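Glycoprotein (Chandipura virus, PDB 5MDM) is a class III fusion glycoprotein that probably attaches the virion to host receptors and, once acidified in the endosome, drives fusion of the viral and endosomal membranes. Local coordinates at residues Leu12-Val17 with Ala318-Asn323; Leu300-Leu305 with Met370-Asn375. All coordinates share one frame; numbering follows the deposited sequence.

In the fold
From the N terminus, residues 12-17 come first and meet 318-323 in contact 1, closing a loop of 300 residues that includes the long helix 270-295. Contact 2 starts inside that loop, at 300-305, and ends beyond it, at 370-375, so the two closures cross rather than nest. Their centres lie about 11 Å apart. Strand 316-322 is the bridge between them: Tyr319 O probably accepts from Asn375 N, and Thr320 OG1 is probably bonded to Gly373 O. Contact 1 belongs to the antiparallel sheet that holds strands 15-16, 316-322 and 325-338; contact 2 ties the short helix 302-306 to the sheet containing strand 370-372.

Contact 1 (Leu12-Val17 with Ala318-Asn323); sequences LDWKPV and AYTVIN
The six-membered ring of Trp14 takes the methyl of Thr320 on one face: CG2 stands 3.5 Å from the ring centroid and 10° off the normal, a CH-pi contact. Leu12 CB, from the indole's own segment, lies over the opposite face near the rim, while Tyr319 N sits at the edge, in plane. The Thr320 torsion (OG1 anti to the backbone N, chi1 -168°) sets CG2 between the N and the carbonyl carbon, aimed at the indole, and sends the hydroxyl to Gly373 O. At the far end of the ring, Trp14 CH2 packs on Ala318 CB at 3.9 Å, and Leu12 CD1 reaches the same methyl at 4.2 Å. Where the indole joins the main chain, Ile322 CD1 lies 3.6 Å from Trp14 CB. The second flat group, the ring of Tyr319, lies on the other side of its strand from Thr320 and is touched at its edge by Val17, CG2 to CE1 at 4.1 Å. No hydrogen bond joins the segments, whose end-to-end directions differ by 77°; packing is mainly apolar, with the indole rim also resting on the main chain of Ala318 and Tyr319. Phe365 of strand 365-367 meets Trp14 edge-to-face and also touches Thr320 and Ile322. Strand 325-338 binds both segments through its backbone, Lys15 to Phe328 and Val17 to Leu326 on one side, Ala318 to Ala329 and Thr320 to Ser327 on the other.

Contact 2 (Leu300-Leu305 with Met370-Asn375); sequences LSPLDL and MEIGPN
Ile372 meets the first turn of the helix with one atom: its CD1 lies 3.9 Å from Leu305 CD1 and 4.1 Å from Pro302 CG. CG1 is anti to the backbone N (chi1 -152°) and the chain continues extended to CD1, which brings the terminal methyl to both partners; the isoleucine crosses the proline at about a right angle. Further along, Leu305 CB lies 3.9 Å from Asn375 C, where Leu305 CA and Asn375 CA come within 4.8 Å. All four touching residues are buried, and no hydrogen bond passes between the segments. Behind Pro302 and Leu305 the start of the helix is fixed by a capping box. Ser301, at the N-cap, accepts from Asp304 N through OG (3.2 Å), and Asp304 OD2 in return accepts from Ser301 N at 2.9 Å, approached from 35° out of the carboxylate plane. Leu305 N bonds back to Ser301 O, so the cap and the leucine belong to the same turn. The other carboxylate oxygen of Asp304, OD1, forms a salt bridge with Lys293 NZ of helix 270-295, which joins the short helix to the long one. On the strand side, Ile372 pairs its backbone with Phe365 and packs on Tyr367 and Leu378, while the amide of Asn375 is engaged by Tyr319 N at OD1 and Tyr333 OH at ND2. A second subunit borders the cap, its Glu402 packing on Pro302 and its Leu403 on Leu303; residues 371-375 fall in a region that probably takes part in trimerization, as in related glycoproteins.

Contact 1 (Leu12-Val17 with Ala318-Asn323)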
# COMPACT_ATOMS: atom_id res chain seq x y z
N LEU A 12 -41.33 -0.61 -3.83
CA LEU A 12 -41.36 -1.59 -4.91
C LEU A 12 -42.57 -2.52 -4.75
O LEU A 12 -43.07 -2.71 -3.65
CB LEU A 12 -40.07 -2.41 -4.93
CG LEU A 12 -38.78 -1.66 -5.27
CD1 LEU A 12 -37.59 -2.60 -5.18
CD2 LEU A 12 -38.87 -1.03 -6.66
N ASP A 13 -43.03 -3.08 -5.87
CA ASP A 13 -44.10 -4.06 -5.83
C ASP A 13 -43.52 -5.44 -5.53
O ASP A 13 -42.90 -6.07 -6.39
CB ASP A 13 -44.86 -4.07 -7.16
CG ASP A 13 -46.08 -4.96 -7.13
OD1 ASP A 13 -46.73 -5.04 -6.06
OD2 ASP A 13 -46.39 -5.59 -8.16
N TRP A 14 -43.73 -5.90 -4.30
CA TRP A 14 -43.17 -7.17 -3.84
C TRP A 14 -44.10 -8.36 -4.13
O TRP A 14 -45.32 -8.24 -4.06
CB TRP A 14 -42.84 -7.12 -2.35
CG TRP A 14 -41.80 -6.10 -1.99
CD1 TRP A 14 -42.02 -4.82 -1.57
CD2 TRP A 14 -40.37 -6.26 -2.03
NE1 TRP A 14 -40.83 -4.18 -1.34
CE2 TRP A 14 -39.80 -5.04 -1.61
CE3 TRP A 14 -39.53 -7.33 -2.37
CZ2 TRP A 14 -38.42 -4.86 -1.53
CZ3 TRP A 14 -38.16 -7.14 -2.29
CH2 TRP A 14 -37.62 -5.91 -1.87
N LYS A 15 -43.49 -9.49 -4.46
CA LYS A 15 -44.20 -10.74 -4.66
C LYS A 15 -43.39 -11.86 -4.02
O LYS A 15 -42.16 -11.78 -3.98
CB LYS A 15 -44.39 -11.02 -6.16
CG LYS A 15 -45.24 -10.00 -6.90
CD LYS A 15 -44.78 -9.84 -8.34
CE LYS A 15 -44.74 -11.17 -9.07
NZ LYS A 15 -44.19 -11.03 -10.45
N PRO A 16 -44.07 -12.88 -3.48
CA PRO A 16 -43.37 -13.99 -2.83
C PRO A 16 -42.52 -14.80 -3.80
O PRO A 16 -42.96 -15.13 -4.90
CB PRO A 16 -44.51 -14.85 -2.28
CG PRO A 16 -45.67 -13.92 -2.17
CD PRO A 16 -45.53 -12.99 -3.34
N VAL A 17 -41.29 -15.12 -3.38
CA VAL A 17 -40.41 -15.97 -4.17
C VAL A 17 -40.94 -17.40 -4.18
O VAL A 17 -41.20 -17.97 -3.12
CB VAL A 17 -38.97 -15.97 -3.61
CG1 VAL A 17 -38.11 -16.97 -4.36
CG2 VAL A 17 -38.38 -14.57 -3.69
N ALA A 318 -34.64 -7.16 -6.24
CA ALA A 318 -34.29 -6.97 -4.85
C ALA A 318 -35.02 -8.03 -4.03
O ALA A 318 -36.01 -8.59 -4.49
CB ALA A 318 -34.67 -5.58 -4.39
N TYR A 319 -34.51 -8.30 -2.83
CA TYR A 319 -35.08 -9.34 -1.98
C TYR A 319 -35.29 -8.82 -0.56
O TYR A 319 -34.52 -7.99 -0.08
CB TYR A 319 -34.18 -10.58 -1.97
CG TYR A 319 -34.05 -11.27 -3.31
CD1 TYR A 319 -34.92 -12.29 -3.67
CD2 TYR A 319 -33.08 -10.89 -4.22
CE1 TYR A 319 -34.82 -12.91 -4.90
CE2 TYR A 319 -32.97 -11.51 -5.46
CZ TYR A 319 -33.84 -12.53 -5.79
OH TYR A 319 -33.74 -13.16 -7.01
N THR A 320 -36.33 -9.32 0.10
CA THR A 320 -36.57 -8.97 1.49
C THR A 320 -37.39 -10.06 2.18
O THR A 320 -37.76 -11.05 1.55
CB THR A 320 -37.29 -7.61 1.63
OG1 THR A 320 -37.26 -7.18 2.99
CG2 THR A 320 -38.74 -7.70 1.16
N VAL A 321 -37.65 -9.88 3.47
CA VAL A 321 -38.44 -10.85 4.22
C VAL A 321 -39.70 -10.20 4.80
O VAL A 321 -39.65 -9.55 5.84
CB VAL A 321 -37.62 -11.52 5.34
CG1 VAL A 321 -38.45 -12.58 6.04
CG2 VAL A 321 -36.36 -12.14 4.78
N ILE A 322 -40.82 -10.39 4.11
CA ILE A 322 -42.09 -9.85 4.55
C ILE A 322 -42.87 -10.90 5.34
O ILE A 322 -43.25 -11.93 4.79
CB ILE A 322 -42.95 -9.39 3.36
CG1 ILE A 322 -42.11 -8.58 2.37
CG2 ILE A 322 -44.15 -8.59 3.83
CD1 ILE A 322 -42.85 -8.20 1.12
N ASN A 323 -43.09 -10.63 6.62
CA ASN A 323 -43.81 -11.55 7.50
C ASN A 323 -43.24 -12.97 7.47
O ASN A 323 -43.99 -13.94 7.40
CB ASN A 323 -45.31 -11.56 7.18
CG ASN A 323 -46.04 -10.33 7.71
OD1 ASN A 323 -45.77 -9.87 8.82
ND2 ASN A 323 -46.97 -9.81 6.92

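Contact 2 (Leu300-Leu305 with Met370-Asn375)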
# COMPACT_ATOMS: atom_id res chain seq x y z
N LEU A 300 -33.23 -16.66 7.11
CA LEU A 300 -32.27 -15.74 6.51
C LEU A 300 -32.01 -14.51 7.37
O LEU A 300 -32.93 -13.91 7.91
CB LEU A 300 -32.75 -15.29 5.13
CG LEU A 300 -32.76 -16.33 4.01
CD1 LEU A 300 -33.15 -15.65 2.71
CD2 LEU A 300 -31.41 -17.01 3.90
N SER A 301 -30.74 -14.14 7.47
CA SER A 301 -30.35 -12.91 8.15
C SER A 301 -30.29 -11.78 7.12
O SER A 301 -30.22 -12.05 5.92
CB SER A 301 -28.98 -13.10 8.81
OG SER A 301 -27.94 -13.05 7.86
N PRO A 302 -30.35 -10.52 7.58
CA PRO A 302 -30.21 -9.38 6.67
C PRO A 302 -28.96 -9.49 5.79
O PRO A 302 -29.01 -9.14 4.61
CB PRO A 302 -30.07 -8.20 7.62
CG PRO A 302 -30.88 -8.60 8.80
CD PRO A 302 -30.69 -10.09 8.95
N LEU A 303 -27.87 -10.00 6.35
CA LEU A 303 -26.61 -10.14 5.63
C LEU A 303 -26.76 -11.15 4.47
O LEU A 303 -26.31 -10.90 3.34
CB LEU A 303 -25.50 -10.57 6.58
CG LEU A 303 -24.07 -10.57 6.04
CD1 LEU A 303 -23.76 -9.26 5.33
CD2 LEU A 303 -23.09 -10.81 7.17
N ASP A 304 -27.39 -12.27 4.78
CA ASP A 304 -27.71 -13.29 3.78
C ASP A 304 -28.50 -12.66 2.64
O ASP A 304 -28.26 -12.95 1.47
CB ASP A 304 -28.52 -14.43 4.40
CG ASP A 304 -27.78 -15.16 5.50
OD1 ASP A 304 -26.53 -15.23 5.45
OD2 ASP A 304 -28.46 -15.67 6.42
N LEU A 305 -29.45 -11.79 2.99
CA LEU A 305 -30.23 -11.08 1.99
C LEU A 305 -29.35 -10.16 1.15
O LEU A 305 -29.53 -10.05 -0.07
CB LEU A 305 -31.32 -10.26 2.67
CG LEU A 305 -32.51 -11.10 3.13
CD1 LEU A 305 -33.49 -10.21 3.88
CD2 LEU A 305 -33.16 -11.76 1.93
N MET A 370 -37.45 -5.03 14.66
CA MET A 370 -37.07 -3.90 13.81
C MET A 370 -37.67 -4.00 12.41
O MET A 370 -38.27 -5.01 12.05
CB MET A 370 -35.54 -3.82 13.72
CG MET A 370 -34.88 -5.14 13.38
SD MET A 370 -33.12 -5.13 13.75
CE MET A 370 -33.16 -4.78 15.51
N GLU A 371 -37.51 -2.93 11.63
CA GLU A 371 -37.99 -2.92 10.26
C GLU A 371 -36.86 -3.24 9.28
O GLU A 371 -35.71 -2.85 9.49
CB GLU A 371 -38.64 -1.58 9.91
CG GLU A 371 -39.97 -1.31 10.62
CD GLU A 371 -39.80 -0.51 11.90
OE1 GLU A 371 -40.32 0.62 11.97
OE2 GLU A 371 -39.17 -1.02 12.85
N ILE A 372 -37.19 -3.96 8.21
CA ILE A 372 -36.21 -4.33 7.20
C ILE A 372 -36.66 -3.87 5.82
O ILE A 372 -37.86 -3.72 5.55
CB ILE A 372 -35.95 -5.86 7.19
CG1 ILE A 372 -34.54 -6.17 6.70
CG2 ILE A 372 -36.99 -6.59 6.35
CD1 ILE A 372 -34.22 -7.64 6.70
N GLY A 373 -35.69 -3.62 4.95
CA GLY A 373 -35.96 -3.17 3.60
C GLY A 373 -35.38 -4.10 2.55
O GLY A 373 -35.24 -5.30 2.80
N PRO A 374 -35.03 -3.56 1.38
CA PRO A 374 -34.50 -4.38 0.29
C PRO A 374 -33.08 -4.84 0.58
O PRO A 374 -32.26 -4.05 1.05
CB PRO A 374 -34.52 -3.42 -0.90
CG PRO A 374 -34.38 -2.07 -0.30
CD PRO A 374 -35.08 -2.13 1.03
N ASN A 375 -32.81 -6.12 0.32
CA ASN A 375 -31.47 -6.68 0.46
C ASN A 375 -30.86 -6.50 1.84
O ASN A 375 -29.67 -6.18 1.97
CB ASN A 375 -30.54 -6.09 -0.60
CG ASN A 375 -31.16 -6.09 -1.98
OD1 ASN A 375 -31.95 -6.97 -2.32
ND2 ASN A 375 -30.80 -5.09 -2.78